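Local coordinates for putative GGDEF domain membrane protein (PDB 5EUH) that probably makes the second messenger cyclic di-GMP from two GTP molecules, through the C-terminal GGDEF domain described here, at residues L33-I38 with G126-T131. Residues are numbered along the deposited sequence; the frame is centred on the assembly and turned at random.
Sequences LSLLMI and GISTWT
In the central sheet of the GGDEF domain, L33-I38 runs antiparallel to G126-T131, and three hydrogen-bonded pairs, L33 with W130, L35 with S128 and M37 with G126, lace the two strands together. W130 N reaches L33 O at 2.8 Å and L33 N answers to W130 O. In the middle L35 N bonds S128 O at 2.8 Å, and the return bond from S128 N to L35 O is weak, at 3.3 Å. M37 and G126 close the far end with two bonds of 2.9 Å, M37 N to G126 O and G126 N to M37 O.

On the face of S34, L36, I127 and T129, T129 OG1 donates to S34 OG across 3.1 Å. S34 OG also bonds T92 O, which ties the strand pair to a residue of the cyclic di-GMP site. L36 and I127 run alongside each other, with L36 CD2 resting on I127 CG1 at 3.6 Å; helix 94-109 packs on I127 through A97 and A101.

The other face carries L33, L35, M37, S128 and W130. Here L35 CB meets S128 OG at 3.6 Å, and that hydroxyl, on a buried residue, is hydrogen-bonded to L141 O of helix 138-154. The indole of W130, swung away from the backbone N by a chi1 of 176°, meets W23 of helix 12-29 edge-to-face. With helices on both faces, this antiparallel pair joins the central strand 33-40 to its neighbour 123-130 in the 2-3-1-4-5 sheet of the GGDEF fold, the alpha/beta architecture of the nucleotide cyclase clan.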
ATOM      1  N   LEU A  33      -2.951   7.774 -12.604  1.00 25.86           N
ATOM      2  CA  LEU A  33      -3.363   7.565 -11.222  1.00 29.11           C
ATOM      3  C   LEU A  33      -3.036   6.130 -10.837  1.00 31.65           C
ATOM      4  O   LEU A  33      -3.595   5.189 -11.411  1.00 26.35           O
ATOM      5  CB  LEU A  33      -4.858   7.848 -11.051  1.00 25.74           C
ATOM      6  CG  LEU A  33      -5.458   7.545  -9.681  1.00 25.84           C
ATOM      7  CD1 LEU A  33      -4.924   8.506  -8.636  1.00 25.75           C
ATOM      8  CD2 LEU A  33      -6.974   7.598  -9.748  1.00 30.92           C
ATOM      9  N   SER A  34      -2.139   5.962  -9.868  1.00 26.32           N
ATOM     10  CA  SER A  34      -1.664   4.652  -9.450  1.00 28.00           C
ATOM     11  C   SER A  34      -2.195   4.301  -8.067  1.00 32.96           C
ATOM     12  O   SER A  34      -2.439   5.176  -7.233  1.00 36.14           O
ATOM     13  CB  SER A  34      -0.135   4.598  -9.438  1.00 28.66           C
ATOM     14  OG  SER A  34       0.389   4.770 -10.741  1.00 27.01           O
ATOM     15  N   LEU A  35      -2.368   3.004  -7.835  1.00 27.46           N
ATOM     16  CA  LEU A  35      -2.776   2.472  -6.546  1.00 27.87           C
ATOM     17  C   LEU A  35      -1.738   1.480  -6.044  1.00 28.54           C
ATOM     18  O   LEU A  35      -1.077   0.799  -6.830  1.00 28.77           O
ATOM     19  CB  LEU A  35      -4.136   1.778  -6.631  1.00 28.02           C
ATOM     20  CG  LEU A  35      -5.360   2.553  -6.158  1.00 30.09           C
ATOM     21  CD1 LEU A  35      -5.533   3.828  -6.960  1.00 28.93           C
ATOM     22  CD2 LEU A  35      -6.587   1.670  -6.274  1.00 28.12           C
ATOM     23  N   LEU A  36      -1.608   1.403  -4.722  1.00 33.64           N
ATOM     24  CA  LEU A  36      -0.753   0.423  -4.069  1.00 30.99           C
ATOM     25  C   LEU A  36      -1.565  -0.311  -3.016  1.00 31.94           C
ATOM     26  O   LEU A  36      -2.234   0.322  -2.195  1.00 42.22           O
ATOM     27  CB  LEU A  36       0.468   1.072  -3.412  1.00 29.95           C
ATOM     28  CG  LEU A  36       1.476   1.842  -4.261  1.00 29.56           C
ATOM     29  CD1 LEU A  36       2.709   2.139  -3.427  1.00 30.07           C
ATOM     30  CD2 LEU A  36       1.847   1.076  -5.511  1.00 29.65           C
ATOM     31  N   MET A  37      -1.510  -1.638  -3.045  1.00 31.11           N
ATOM     32  CA  MET A  37      -2.099  -2.477  -2.010  1.00 31.94           C
ATOM     33  C   MET A  37      -0.968  -3.197  -1.294  1.00 34.17           C
ATOM     34  O   MET A  37      -0.236  -3.973  -1.913  1.00 41.68           O
ATOM     35  CB  MET A  37      -3.093  -3.474  -2.600  1.00 32.17           C
ATOM     36  CG  MET A  37      -4.301  -2.832  -3.240  1.00 31.40           C
ATOM     37  SD  MET A  37      -5.400  -2.061  -2.043  1.00 31.36           S
ATOM     38  CE  MET A  37      -6.695  -1.490  -3.139  1.00 45.53           C
ATOM     39  N   ILE A  38      -0.823  -2.933  -0.002  1.00 33.41           N
ATOM     40  CA  ILE A  38       0.323  -3.387   0.774  1.00 34.40           C
ATOM     41  C   ILE A  38      -0.199  -4.233   1.924  1.00 35.51           C
ATOM     42  O   ILE A  38      -0.778  -3.705   2.882  1.00 35.60           O
ATOM     43  CB  ILE A  38       1.160  -2.210   1.291  1.00 34.14           C
ATOM     44  CG1 ILE A  38       1.551  -1.296   0.129  1.00 33.06           C
ATOM     45  CG2 ILE A  38       2.391  -2.714   2.018  1.00 35.28           C
ATOM     46  CD1 ILE A  38       2.198  -0.011   0.554  1.00 32.74           C
ATOM     47  N   GLY A 126       0.743  -4.921  -4.526  1.00 34.20           N
ATOM     48  CA  GLY A 126       0.119  -4.950  -5.844  1.00 33.82           C
ATOM     49  C   GLY A 126      -0.120  -3.555  -6.341  1.00 32.91           C
ATOM     50  O   GLY A 126      -0.517  -2.666  -5.578  1.00 32.44           O
ATOM     51  N   ILE A 127       0.117  -3.334  -7.637  1.00 33.75           N
ATOM     52  CA  ILE A 127       0.046  -2.018  -8.250  1.00 33.03           C
ATOM     53  C   ILE A 127      -0.915  -2.061  -9.429  1.00 42.83           C
ATOM     54  O   ILE A 127      -0.868  -2.986 -10.247  1.00 32.53           O
ATOM     55  CB  ILE A 127       1.434  -1.529  -8.717  1.00 34.02           C
ATOM     56  CG1 ILE A 127       2.483  -1.723  -7.624  1.00 32.77           C
ATOM     57  CG2 ILE A 127       1.369  -0.073  -9.155  1.00 31.70           C
ATOM     58  CD1 ILE A 127       3.812  -1.102  -7.959  1.00 33.06           C
ATOM     59  N   SER A 128      -1.782  -1.055  -9.515  1.00 35.29           N
ATOM     60  CA  SER A 128      -2.574  -0.786 -10.705  1.00 34.98           C
ATOM     61  C   SER A 128      -2.410   0.684 -11.067  1.00 30.84           C
ATOM     62  O   SER A 128      -2.042   1.509 -10.230  1.00 30.48           O
ATOM     63  CB  SER A 128      -4.055  -1.124 -10.503  1.00 31.34           C
ATOM     64  OG  SER A 128      -4.644  -0.289  -9.528  1.00 30.86           O
ATOM     65  N   THR A 129      -2.683   1.010 -12.328  1.00 30.99           N
ATOM     66  CA  THR A 129      -2.430   2.357 -12.827  1.00 30.75           C
ATOM     67  C   THR A 129      -3.413   2.697 -13.934  1.00 34.18           C
ATOM     68  O   THR A 129      -3.533   1.952 -14.912  1.00 39.09           O
ATOM     69  CB  THR A 129      -0.999   2.490 -13.353  1.00 37.20           C
ATOM     70  OG1 THR A 129      -0.072   2.104 -12.334  1.00 31.07           O
ATOM     71  CG2 THR A 129      -0.715   3.923 -13.776  1.00 32.74           C
ATOM     72  N   TRP A 130      -4.099   3.826 -13.783  1.00 30.62           N
ATOM     73  CA  TRP A 130      -4.964   4.356 -14.826  1.00 31.00           C
ATOM     74  C   TRP A 130      -4.185   5.371 -15.651  1.00 31.12           C
ATOM     75  O   TRP A 130      -3.462   6.202 -15.095  1.00 34.10           O
ATOM     76  CB  TRP A 130      -6.208   5.008 -14.221  1.00 34.82           C
ATOM     77  CG  TRP A 130      -7.092   5.661 -15.232  1.00 41.15           C
ATOM     78  CD1 TRP A 130      -8.147   5.096 -15.882  1.00 40.10           C
ATOM     79  CD2 TRP A 130      -7.000   7.007 -15.711  1.00 41.66           C
ATOM     80  NE1 TRP A 130      -8.717   6.004 -16.738  1.00 39.75           N
ATOM     81  CE2 TRP A 130      -8.031   7.187 -16.652  1.00 42.64           C
ATOM     82  CE3 TRP A 130      -6.144   8.080 -15.437  1.00 30.95           C
ATOM     83  CZ2 TRP A 130      -8.230   8.392 -17.319  1.00 32.29           C
ATOM     84  CZ3 TRP A 130      -6.342   9.270 -16.100  1.00 31.31           C
ATOM     85  CH2 TRP A 130      -7.375   9.419 -17.029  1.00 31.97           C
ATOM     86  N   THR A 131      -4.317   5.298 -16.971  1.00 32.63           N
ATOM     87  CA  THR A 131      -3.685   6.259 -17.857  1.00 32.16           C
ATOM     88  C   THR A 131      -4.746   6.916 -18.729  1.00 32.67           C
ATOM     89  O   THR A 131      -5.886   6.455 -18.809  1.00 32.87           O
ATOM     90  CB  THR A 131      -2.599   5.608 -18.723  1.00 32.79           C
ATOM     91  OG1 THR A 131      -3.188   4.646 -19.604  1.00 35.91           O
ATOM     92  CG2 THR A 131      -1.558   4.924 -17.847  1.00 32.45           C
TER